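Local atomic coordinates of beta-1,4-mannanase (Cryptopygus antarcticus, PDB entry 4OOU), a protein that hydrolyses internal beta-1,4 linkages of mannans, galactomannans and glucomannans, releasing mainly short manno-oligosaccharides of two to four sugars. Residues Q248-F252 against G253-H257; V296-A300 against Y301-D305; I225-A228 against I229-D233; F44-R47 against S48-S51; C349-Y353 against S354-Y358. All blocks are in the same frame, centred on the assembly; numbering follows the deposited sequence.

Contact 1. Residues Q248-F252 against G253-H257; sequences QTDSF and GYRNH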
# COMPACT_ATOMS: atom_id res chain seq x y z
N GLN A 248 12.89 -1.76 -5.40
CA GLN A 248 12.78 -2.38 -4.08
C GLN A 248 13.56 -3.69 -3.95
O GLN A 248 13.28 -4.54 -3.09
CB GLN A 248 11.30 -2.52 -3.65
CG GLN A 248 10.76 -1.25 -2.98
CD GLN A 248 9.39 -1.43 -2.36
OE1 GLN A 248 9.08 -2.49 -1.82
NE2 GLN A 248 8.56 -0.40 -2.42
N THR A 249 14.60 -3.82 -4.78
CA THR A 249 15.58 -4.88 -4.60
C THR A 249 16.98 -4.35 -4.88
O THR A 249 17.17 -3.52 -5.79
CB THR A 249 15.27 -6.04 -5.53
OG1 THR A 249 16.10 -7.17 -5.21
CG2 THR A 249 15.44 -5.60 -7.00
N ASP A 250 17.97 -4.83 -4.13
CA ASP A 250 19.36 -4.56 -4.52
C ASP A 250 19.88 -5.58 -5.52
O ASP A 250 20.96 -5.41 -6.11
CB ASP A 250 20.25 -4.43 -3.29
CG ASP A 250 20.00 -3.16 -2.58
OD1 ASP A 250 20.08 -2.11 -3.24
OD2 ASP A 250 19.67 -3.19 -1.39
N SER A 251 19.10 -6.62 -5.76
CA SER A 251 19.46 -7.63 -6.76
C SER A 251 19.54 -7.05 -8.20
O SER A 251 19.21 -5.88 -8.45
CB SER A 251 18.50 -8.81 -6.67
OG SER A 251 18.63 -9.44 -5.40
N PHE A 252 20.03 -7.87 -9.13
CA PHE A 252 19.89 -7.60 -10.59
C PHE A 252 20.46 -6.28 -11.10
O PHE A 252 20.12 -5.87 -12.23
CB PHE A 252 18.42 -7.67 -11.00
CG PHE A 252 17.72 -8.94 -10.57
CD1 PHE A 252 17.99 -10.15 -11.21
CD2 PHE A 252 16.79 -8.92 -9.54
CE1 PHE A 252 17.34 -11.32 -10.84
CE2 PHE A 252 16.13 -10.08 -9.18
CZ PHE A 252 16.41 -11.28 -9.83
N GLY A 253 21.31 -5.64 -10.29
CA GLY A 253 21.81 -4.29 -10.56
C GLY A 253 20.83 -3.16 -10.26
O GLY A 253 21.12 -1.99 -10.48
N TYR A 254 19.66 -3.51 -9.74
CA TYR A 254 18.68 -2.52 -9.35
C TYR A 254 19.03 -1.99 -7.97
O TYR A 254 19.99 -2.45 -7.34
CB TYR A 254 17.31 -3.17 -9.26
CG TYR A 254 16.89 -3.96 -10.46
CD1 TYR A 254 17.32 -3.62 -11.76
CD2 TYR A 254 15.98 -5.01 -10.31
CE1 TYR A 254 16.89 -4.33 -12.86
CE2 TYR A 254 15.54 -5.71 -11.41
CZ TYR A 254 16.00 -5.38 -12.68
OH TYR A 254 15.56 -6.12 -13.76
N ARG A 255 18.22 -1.06 -7.48
CA ARG A 255 18.44 -0.45 -6.18
C ARG A 255 17.19 -0.53 -5.32
O ARG A 255 16.11 -0.24 -5.79
CB ARG A 255 18.83 1.01 -6.40
CG ARG A 255 19.11 1.81 -5.13
CD ARG A 255 20.43 1.45 -4.47
NE ARG A 255 21.53 1.37 -5.44
CZ ARG A 255 22.33 0.31 -5.61
NH1 ARG A 255 22.18 -0.80 -4.89
NH2 ARG A 255 23.29 0.37 -6.53
N ASN A 256 17.35 -0.93 -4.07
CA ASN A 256 16.27 -0.86 -3.08
C ASN A 256 16.33 0.52 -2.45
O ASN A 256 17.12 0.76 -1.54
CB ASN A 256 16.44 -1.96 -2.02
CG ASN A 256 15.34 -1.96 -0.96
OD1 ASN A 256 14.43 -1.11 -0.94
ND2 ASN A 256 15.42 -2.93 -0.05
N HIS A 257 15.48 1.44 -2.91
CA HIS A 257 15.51 2.80 -2.42
C HIS A 257 14.82 3.03 -1.10
O HIS A 257 14.87 4.15 -0.61
CB HIS A 257 14.90 3.77 -3.43
CG HIS A 257 15.82 4.12 -4.54
ND1 HIS A 257 15.86 3.41 -5.72
CD2 HIS A 257 16.75 5.09 -4.65
CE1 HIS A 257 16.77 3.94 -6.51
NE2 HIS A 257 17.33 4.96 -5.89
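Y254 lays one face of its phenol ring under the CB of F252, which sits 3.6 Å from the ring centroid and close to the ring normal, a CH-pi contact. The two aromatic rings meet obliquely. At its edge, in plane, the same ring receives the T249 methyl, CG2 lying 3.4 Å from Y254 CD2, while the tyrosine OH bonds to N291. These residues belong to an excursion between strand 238-241 and helix 260-267 of the TIM barrel, where the chain doubles back: Y254 N donates to S251 O (2.7 Å), and G253, at positive phi, suits the bend. Before the bend T249 forms an ST turn, its OG1 accepting from S251 N and also bonding Y301 O; the torsion that sets OG1 anti to the backbone N (chi1 -171°) leaves CG2 for the tyrosine. Nearby, D250 OD1 holds two donors from opposite faces of the carboxylate. R255 NH1 bonds D250 OD1 at 3.0 Å in a salt bridge; the oxygen lies near the guanidinium plane, while NH1 approaches on the anti side, well out of the carboxylate plane. N256 N donates to D250 OD1 from above that plane, almost straight (3.1 Å, 179°). D250 has a second positive partner, K259, at OD2.

Contact 2. Residues V296-A300 against Y301-D305; sequences VNRWA and YNVND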
# COMPACT_ATOMS: atom_id res chain seq x y z
N VAL A 296 10.02 -14.74 -11.24
CA VAL A 296 11.14 -14.95 -10.35
C VAL A 296 10.68 -15.42 -8.94
O VAL A 296 9.52 -15.77 -8.76
CB VAL A 296 11.94 -13.63 -10.39
CG1 VAL A 296 11.69 -12.76 -9.16
CG2 VAL A 296 13.41 -13.90 -10.61
N ASN A 297 11.60 -15.49 -7.99
CA ASN A 297 11.31 -15.81 -6.58
C ASN A 297 11.20 -14.55 -5.76
O ASN A 297 11.92 -13.60 -6.04
CB ASN A 297 12.55 -16.47 -5.97
CG ASN A 297 12.43 -17.95 -5.83
OD1 ASN A 297 11.42 -18.56 -6.17
ND2 ASN A 297 13.49 -18.55 -5.32
N ARG A 298 10.47 -14.55 -4.66
CA ARG A 298 10.66 -13.45 -3.70
C ARG A 298 12.09 -13.45 -3.14
O ARG A 298 12.62 -12.42 -2.73
CB ARG A 298 9.73 -13.55 -2.50
CG ARG A 298 10.38 -14.32 -1.37
CD ARG A 298 9.93 -13.87 -0.02
NE ARG A 298 10.67 -12.75 0.45
CZ ARG A 298 10.49 -12.28 1.67
NH1 ARG A 298 9.64 -12.89 2.46
NH2 ARG A 298 11.15 -11.22 2.12
N TRP A 299 12.68 -14.63 -3.06
CA TRP A 299 13.97 -14.80 -2.42
C TRP A 299 15.03 -14.17 -3.29
O TRP A 299 16.00 -13.59 -2.80
CB TRP A 299 14.24 -16.29 -2.23
CG TRP A 299 13.06 -17.02 -1.56
CD1 TRP A 299 12.23 -17.93 -2.13
CD2 TRP A 299 12.59 -16.83 -0.22
NE1 TRP A 299 11.29 -18.34 -1.24
CE2 TRP A 299 11.49 -17.69 -0.05
CE3 TRP A 299 13.00 -16.04 0.86
CZ2 TRP A 299 10.78 -17.78 1.15
CZ3 TRP A 299 12.30 -16.14 2.07
CH2 TRP A 299 11.20 -16.99 2.20
N ALA A 300 14.80 -14.27 -4.61
CA ALA A 300 15.63 -13.62 -5.60
C ALA A 300 15.82 -12.15 -5.26
O ALA A 300 16.87 -11.58 -5.54
CB ALA A 300 15.04 -13.77 -7.00
N TYR A 301 14.82 -11.50 -4.66
CA TYR A 301 14.98 -10.07 -4.42
C TYR A 301 15.89 -9.80 -3.20
O TYR A 301 16.22 -8.65 -2.91
CB TYR A 301 13.63 -9.36 -4.31
CG TYR A 301 12.86 -9.36 -5.61
CD1 TYR A 301 13.36 -8.76 -6.74
CD2 TYR A 301 11.64 -9.98 -5.71
CE1 TYR A 301 12.68 -8.77 -7.95
CE2 TYR A 301 10.94 -9.99 -6.91
CZ TYR A 301 11.48 -9.38 -8.04
OH TYR A 301 10.75 -9.40 -9.23
N ASN A 302 16.36 -10.86 -2.55
CA ASN A 302 17.26 -10.78 -1.40
C ASN A 302 16.78 -9.69 -0.45
O ASN A 302 17.43 -8.68 -0.25
CB ASN A 302 18.72 -10.55 -1.83
CG ASN A 302 19.72 -10.68 -0.65
OD1 ASN A 302 20.86 -10.22 -0.73
ND2 ASN A 302 19.29 -11.30 0.43
N VAL A 303 15.58 -9.89 0.08
CA VAL A 303 14.92 -8.83 0.84
C VAL A 303 14.13 -9.43 2.05
O VAL A 303 13.11 -8.90 2.50
CB VAL A 303 14.09 -8.02 -0.16
CG1 VAL A 303 12.65 -8.51 -0.27
CG2 VAL A 303 14.19 -6.56 0.15
N ASN A 304 14.71 -10.49 2.60
CA ASN A 304 14.06 -11.41 3.49
C ASN A 304 13.98 -10.88 4.92
O ASN A 304 13.31 -11.49 5.73
CB ASN A 304 14.79 -12.77 3.47
CG ASN A 304 15.12 -13.29 2.04
OD1 ASN A 304 14.65 -12.78 0.99
ND2 ASN A 304 15.92 -14.31 2.02
N ASP A 305 14.68 -9.77 5.21
CA ASP A 305 14.49 -8.97 6.45
C ASP A 305 13.01 -8.54 6.68
O ASP A 305 12.56 -8.38 7.84
CB ASP A 305 15.43 -7.70 6.47
CG ASP A 305 15.56 -7.02 5.08
OD1 ASP A 305 15.79 -7.78 4.11
OD2 ASP A 305 15.44 -5.77 4.93
O HOH W 1 17.20 -15.00 -0.54
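Apolar contact is concentrated on Y301, whose ring is met obliquely by V296: the valine CG1 is 3.6 Å from Y301 CZ, near the hydroxyl end. Tyrosine fits here because its ring packs on V296 and M279 while its OH reaches N291 O. Backbone hydrogen bonds wind 298-302, in the loop between strands 277-281 and 308-313 of the TIM barrel, into a short helical turn without regular helix bonding, Y301 N donating to R298 O (3.1 Å) and N302 N to W299 O (2.8 Å). The N304 amide meets the edge of the W299 indole: N304 ND2 lies 3.6 Å from W299 CE3, near the indole plane, and the amide stands almost perpendicular to it (89°). A water joins the same two residues, donating to W299 O and accepting from N304 ND2. Within 296-300, CG of R298 lies over the centre of one indole face. R298 bends at chi2 and chi3, bringing NH2 to a close approach of 3.1 Å to V303 O, near the guanidinium plane. The long arginine thus places its charge among backbone carbonyls: NH1 bonds S28 O and NH2 bonds K306 O, which probably fixes how the guanidinium is turned, whereas the buried NE has no partner in the model.

Contact 3. Residues I225-A228 against I229-D233; sequences ISSA and IHNAD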
# COMPACT_ATOMS: atom_id res chain seq x y z
N ILE A 225 6.76 10.77 7.73
CA ILE A 225 5.39 10.32 7.89
C ILE A 225 5.28 9.00 8.66
O ILE A 225 4.47 8.88 9.58
CB ILE A 225 4.66 10.26 6.56
CG1 ILE A 225 4.48 11.68 6.01
CG2 ILE A 225 3.28 9.64 6.73
CD1 ILE A 225 4.04 11.71 4.55
N SER A 226 6.12 8.02 8.29
CA SER A 226 6.21 6.75 9.02
C SER A 226 6.57 7.00 10.48
O SER A 226 6.02 6.37 11.40
CB SER A 226 7.28 5.87 8.40
OG SER A 226 7.41 4.64 9.09
N SER A 227 7.51 7.92 10.69
CA SER A 227 7.97 8.12 12.02
C SER A 227 6.78 8.44 12.90
O SER A 227 6.71 7.95 14.02
CB SER A 227 9.03 9.21 12.14
OG SER A 227 9.33 9.39 13.52
N ALA A 228 5.86 9.24 12.38
CA ALA A 228 4.81 9.80 13.21
C ALA A 228 3.67 8.80 13.42
O ALA A 228 3.01 8.77 14.50
CB ALA A 228 4.31 11.10 12.62
N ILE A 229 3.44 7.97 12.41
CA ILE A 229 2.55 6.82 12.59
C ILE A 229 3.09 5.89 13.70
O ILE A 229 2.36 5.49 14.61
CB ILE A 229 2.42 5.99 11.29
CG1 ILE A 229 1.85 6.86 10.16
CG2 ILE A 229 1.55 4.77 11.56
CD1 ILE A 229 1.85 6.23 8.79
N HIS A 230 4.36 5.51 13.59
CA HIS A 230 4.95 4.67 14.61
C HIS A 230 4.91 5.38 15.96
O HIS A 230 4.59 4.76 16.95
CB HIS A 230 6.39 4.28 14.24
CG HIS A 230 6.50 3.37 13.04
ND1 HIS A 230 5.84 2.16 12.96
CD2 HIS A 230 7.21 3.49 11.89
CE1 HIS A 230 6.14 1.58 11.80
NE2 HIS A 230 6.98 2.36 11.15
N ASN A 231 5.22 6.68 16.00
CA ASN A 231 5.13 7.45 17.27
C ASN A 231 3.77 7.24 17.96
O ASN A 231 3.68 7.05 19.16
CB ASN A 231 5.36 8.97 17.08
CG ASN A 231 6.83 9.34 16.79
OD1 ASN A 231 7.10 10.32 16.09
ND2 ASN A 231 7.76 8.55 17.28
N ALA A 232 2.72 7.27 17.16
CA ALA A 232 1.36 7.22 17.67
C ALA A 232 0.90 5.80 17.95
O ALA A 232 0.17 5.56 18.93
CB ALA A 232 0.42 7.91 16.67
N ASP A 233 1.28 4.87 17.06
CA ASP A 233 0.95 3.43 17.16
C ASP A 233 2.19 2.58 16.92
O ASP A 233 2.62 2.41 15.79
CB ASP A 233 -0.16 3.02 16.18
CG ASP A 233 -0.43 1.52 16.20
OD1 ASP A 233 -0.07 0.85 17.20
OD2 ASP A 233 -1.01 1.00 15.22
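I229 folds its side chain back over the preceding turn of the helix: CG1 lies 3.4 Å from I225 O, and CD1 makes a looser apolar contact with I225 CG2 at 4.2 Å. With CG1 beside the backbone N and CG2 anti to it (chi1 -60°), the branched chain follows the helix and meets the residue four places earlier. Its own N donates to I225 O at 3.1 Å, one of four successive i to i+4 bonds here. A228 is the small member of the group. Its CB points away from the following turn and the side chain packs on I156 of helix 149-167, where a methyl group permits close approach between helices; A228 O accepts from A232 N (3.1 Å). S226 is the polar counterpart on another side of the helix. H230 N reaches S226 O at 2.9 Å and 176° at the hydrogen, and the imidazole of H230 turns so that its CD2 comes 3.0 Å from S226 OG. Serine and histidine are well chosen for this place because S226 OG and H230 NE2 both bond to I273 O, linking the helix to the loop before strand 277-281, while both side chains also touch V238. I225 packs on L160. This is the last part of helix 215-232, an outer helix of the TIM barrel that packs on strand 238-241 and on helix 149-167.

Contact 4. Residues F44-R47 against S48-S51; sequences FAWR and SYGS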
# COMPACT_ATOMS: atom_id res chain seq x y z
N PHE A 44 -9.33 -1.98 -4.21
CA PHE A 44 -10.64 -1.50 -4.61
C PHE A 44 -10.53 -0.70 -5.90
O PHE A 44 -11.26 -1.01 -6.87
CB PHE A 44 -11.40 -0.75 -3.51
CG PHE A 44 -12.01 -1.65 -2.44
CD1 PHE A 44 -12.31 -3.00 -2.69
CD2 PHE A 44 -12.33 -1.13 -1.18
CE1 PHE A 44 -12.88 -3.80 -1.69
CE2 PHE A 44 -12.91 -1.93 -0.20
CZ PHE A 44 -13.18 -3.27 -0.46
N ALA A 45 -9.65 0.30 -5.96
CA ALA A 45 -8.92 0.94 -4.85
C ALA A 45 -9.72 2.14 -4.37
O ALA A 45 -9.32 2.84 -3.43
CB ALA A 45 -7.54 1.41 -5.32
N TRP A 46 -10.83 2.42 -5.06
CA TRP A 46 -11.77 3.45 -4.65
C TRP A 46 -13.14 3.14 -5.24
O TRP A 46 -13.31 2.19 -5.99
CB TRP A 46 -11.26 4.82 -5.09
CG TRP A 46 -11.04 4.90 -6.55
CD1 TRP A 46 -11.99 5.12 -7.51
CD2 TRP A 46 -9.80 4.73 -7.25
NE1 TRP A 46 -11.42 5.11 -8.75
CE2 TRP A 46 -10.07 4.88 -8.63
CE3 TRP A 46 -8.48 4.48 -6.84
CZ2 TRP A 46 -9.07 4.77 -9.61
CZ3 TRP A 46 -7.48 4.39 -7.83
CH2 TRP A 46 -7.79 4.54 -9.20
N ARG A 47 -14.13 3.91 -4.86
CA ARG A 47 -15.42 3.90 -5.53
C ARG A 47 -15.50 5.25 -6.24
O ARG A 47 -15.61 5.33 -7.46
CB ARG A 47 -16.52 3.67 -4.48
CG ARG A 47 -17.93 4.09 -4.86
CD ARG A 47 -18.45 3.40 -6.10
NE ARG A 47 -19.93 3.38 -6.25
CZ ARG A 47 -20.81 4.31 -5.84
NH1 ARG A 47 -20.48 5.46 -5.21
NH2 ARG A 47 -22.10 4.09 -6.07
N SER A 48 -15.35 6.30 -5.44
CA SER A 48 -15.11 7.64 -5.92
C SER A 48 -13.69 8.15 -5.58
O SER A 48 -13.31 8.22 -4.40
CB SER A 48 -16.15 8.58 -5.32
OG SER A 48 -17.43 8.14 -5.65
N TYR A 49 -12.95 8.53 -6.63
CA TYR A 49 -11.48 8.71 -6.55
C TYR A 49 -11.04 9.83 -5.67
O TYR A 49 -11.02 10.96 -6.10
CB TYR A 49 -10.91 8.91 -7.98
CG TYR A 49 -9.41 9.15 -8.11
CD1 TYR A 49 -8.48 8.12 -7.86
CD2 TYR A 49 -8.91 10.38 -8.55
CE1 TYR A 49 -7.10 8.34 -8.01
CE2 TYR A 49 -7.55 10.59 -8.72
CZ TYR A 49 -6.64 9.58 -8.44
OH TYR A 49 -5.27 9.84 -8.60
N GLY A 50 -10.70 9.54 -4.43
CA GLY A 50 -10.27 10.60 -3.53
C GLY A 50 -11.39 11.24 -2.73
O GLY A 50 -11.09 12.01 -1.81
N SER A 51 -12.66 10.93 -3.08
CA SER A 51 -13.84 11.35 -2.29
C SER A 51 -14.70 10.23 -1.60
O SER A 51 -15.90 10.39 -1.40
CB SER A 51 -14.75 12.24 -3.14
OG SER A 51 -15.24 11.58 -4.27
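W46 presents one face of its indole to the edge of Y49, an edge-to-face pair with the six-membered rings 4.8 Å apart at their centroids and their planes at 68°. The tight part is here: Y49 CD1 stands above the centre of the indole, 3.7 Å from W46 CD2, and Y49 CB adds a CH-pi contact over the five-membered ring, 4.0 Å from its centroid. The indole of W46 lies between backbone N and carbonyl carbon (chi1 57°), and the phenol of Y49 runs anti to its N (179°). A broad indole face and a tyrosine edge suit each other, the ring hydrogens of one meeting the pi cloud of the other, and Y49 OH goes on to bond E87 and N133. The R47 side is looser and more open to solvent: exposed R47 meets S48 mainly through the backbone, R47 NH1 lying 4.1 Å from S48 OG, and both side chains turn instead to N61 OD1. S48 also begins a type II beta turn, with G50 at the positive phi that glycine tolerates. W46 packs edge-to-face with W83 and lies beside W341, both substrate-binding residues, so the pair belongs to the aromatic surroundings of the substrate cleft at the C-terminal end of the TIM barrel strands.

Contact 5. Residues C349-Y353 against S354-Y358; sequences CSDTY and SNQMY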
# COMPACT_ATOMS: atom_id res chain seq x y z
N CYS A 349 -5.31 -1.71 -17.43
CA CYS A 349 -4.82 -2.92 -16.77
C CYS A 349 -5.61 -3.16 -15.49
O CYS A 349 -5.04 -3.16 -14.41
CB CYS A 349 -3.30 -2.85 -16.52
SG CYS A 349 -2.29 -3.07 -18.03
N SER A 350 -6.92 -3.31 -15.63
CA SER A 350 -7.80 -3.70 -14.53
C SER A 350 -8.58 -4.93 -14.87
O SER A 350 -9.20 -5.03 -15.93
CB SER A 350 -8.80 -2.61 -14.14
OG SER A 350 -9.74 -3.10 -13.17
N ASP A 351 -8.58 -5.87 -13.95
CA ASP A 351 -9.40 -7.05 -14.10
C ASP A 351 -10.85 -6.74 -13.81
O ASP A 351 -11.24 -5.67 -13.30
CB ASP A 351 -8.91 -8.18 -13.18
CG ASP A 351 -7.63 -8.83 -13.68
OD1 ASP A 351 -7.55 -9.17 -14.90
OD2 ASP A 351 -6.73 -9.03 -12.84
N THR A 352 -11.65 -7.72 -14.18
CA THR A 352 -13.06 -7.80 -13.90
C THR A 352 -13.26 -8.04 -12.41
O THR A 352 -12.56 -8.89 -11.88
CB THR A 352 -13.52 -9.00 -14.72
OG1 THR A 352 -13.90 -8.52 -16.00
CG2 THR A 352 -14.62 -9.69 -14.15
N TYR A 353 -14.19 -7.38 -11.73
CA TYR A 353 -14.44 -7.79 -10.31
C TYR A 353 -14.73 -9.29 -10.19
O TYR A 353 -14.47 -9.94 -9.18
CB TYR A 353 -15.56 -6.98 -9.63
CG TYR A 353 -16.99 -7.33 -10.02
CD1 TYR A 353 -17.60 -8.52 -9.60
CD2 TYR A 353 -17.75 -6.45 -10.77
CE1 TYR A 353 -18.91 -8.84 -9.96
CE2 TYR A 353 -19.06 -6.76 -11.15
CZ TYR A 353 -19.64 -7.95 -10.75
OH TYR A 353 -20.95 -8.21 -11.13
N SER A 354 -15.32 -9.85 -11.23
CA SER A 354 -15.67 -11.26 -11.26
C SER A 354 -14.50 -12.24 -11.24
O SER A 354 -14.47 -13.20 -10.46
CB SER A 354 -16.56 -11.54 -12.47
OG SER A 354 -17.88 -11.69 -12.03
N ASN A 355 -13.55 -12.10 -12.12
CA ASN A 355 -12.55 -13.10 -12.12
C ASN A 355 -11.46 -12.69 -11.11
O ASN A 355 -10.75 -13.54 -10.60
CB ASN A 355 -12.15 -13.53 -13.56
CG ASN A 355 -10.91 -12.86 -14.08
OD1 ASN A 355 -9.99 -13.53 -14.48
ND2 ASN A 355 -10.90 -11.56 -14.14
N GLN A 356 -11.40 -11.44 -10.72
CA GLN A 356 -10.77 -11.17 -9.42
C GLN A 356 -11.34 -12.05 -8.30
O GLN A 356 -10.56 -12.52 -7.46
CB GLN A 356 -10.86 -9.72 -9.03
CG GLN A 356 -9.89 -8.89 -9.82
CD GLN A 356 -9.95 -7.45 -9.45
OE1 GLN A 356 -9.33 -7.02 -8.47
NE2 GLN A 356 -10.71 -6.69 -10.23
N MET A 357 -12.66 -12.31 -8.29
CA MET A 357 -13.23 -13.25 -7.29
C MET A 357 -12.80 -14.69 -7.57
O MET A 357 -12.48 -15.45 -6.64
CB MET A 357 -14.75 -13.15 -7.20
CG MET A 357 -15.27 -11.88 -6.56
SD MET A 357 -17.05 -11.95 -6.23
CE MET A 357 -17.73 -11.18 -7.69
N TYR A 358 -12.78 -15.06 -8.84
CA TYR A 358 -12.33 -16.38 -9.26
C TYR A 358 -10.93 -16.57 -8.70
O TYR A 358 -10.68 -17.53 -7.99
CB TYR A 358 -12.35 -16.52 -10.80
CG TYR A 358 -12.06 -17.92 -11.35
CD1 TYR A 358 -12.57 -19.06 -10.75
CD2 TYR A 358 -11.31 -18.09 -12.52
CE1 TYR A 358 -12.30 -20.33 -11.26
CE2 TYR A 358 -11.03 -19.34 -13.04
CZ TYR A 358 -11.53 -20.47 -12.41
OH TYR A 358 -11.27 -21.73 -12.94
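Y353 and M357 lie side by side and point the same way, one helical turn apart. The methionine methyl arrives at the edge of the phenol ring, close to its plane, with M357 CE 3.3 Å from Y353 CD1. The tyrosine ring is set between backbone N and carbonyl carbon (chi1 76°), which turns it along the start of the helix, and the bend of M357 at chi3 curls its methyl back to meet it; a flexible, unbranched thioether is well suited to follow a ring edge. The backbones of the pair are joined too, M357 N donating to Y353 O at 3.1 Å. One residue earlier T352 stands at the N-cap position, though its side chain makes no capping bond. Its methyl lies against S354, T352 CG2 to S354 CB 3.2 Å, while T352 O accepts from Q356 N at 3.0 Å. Q356 runs its extended chain back past D351, Q356 CG lying 3.6 Å from D351 CB, so that NE2 can add a weak bond of 3.3 Å to T352 O. The carboxylate of D351 and the amide of N355 are turned almost at right angles, 88° between planes, and stay near each other without bonding. D351 is held instead by the backbone N of S315 and, weakly, of V316. The preceding C349, in a disulfide with C317, and S350 belong to a region probably involved in stabilising the transition state. Thus T352 O receives a main-chain and a weak side-chain donor, and the amide of Q356 ties the first turn of helix 353-361 to the end of strand 337-340 (T340) and the residues after it (Q342).

How the contacts relate
Along the chain the order is contact 4, 3, 1, 2 and 5, all in one TIM-barrel domain. Contacts 1 and 2 touch, their centres 11 Å apart: T249 OG1 meets Y301 O at 2.7 Å and S251 OG meets A300 O at 2.8 Å, both probably hydrogen bonds, so the loop after strand 238-241 is fastened to that after strand 277-281. Contact 4 lies on the opposite side of the chain's centre from both. It follows strand 35-43, which pairs with strand 337-340, the strand before contact 5; their centres are 17 Å apart, without touching. Contact 3 occupies an outer helix, its centre about 34 Å from that of contact 5. Together they sample the barrel's wall and several loops around its substrate cleft.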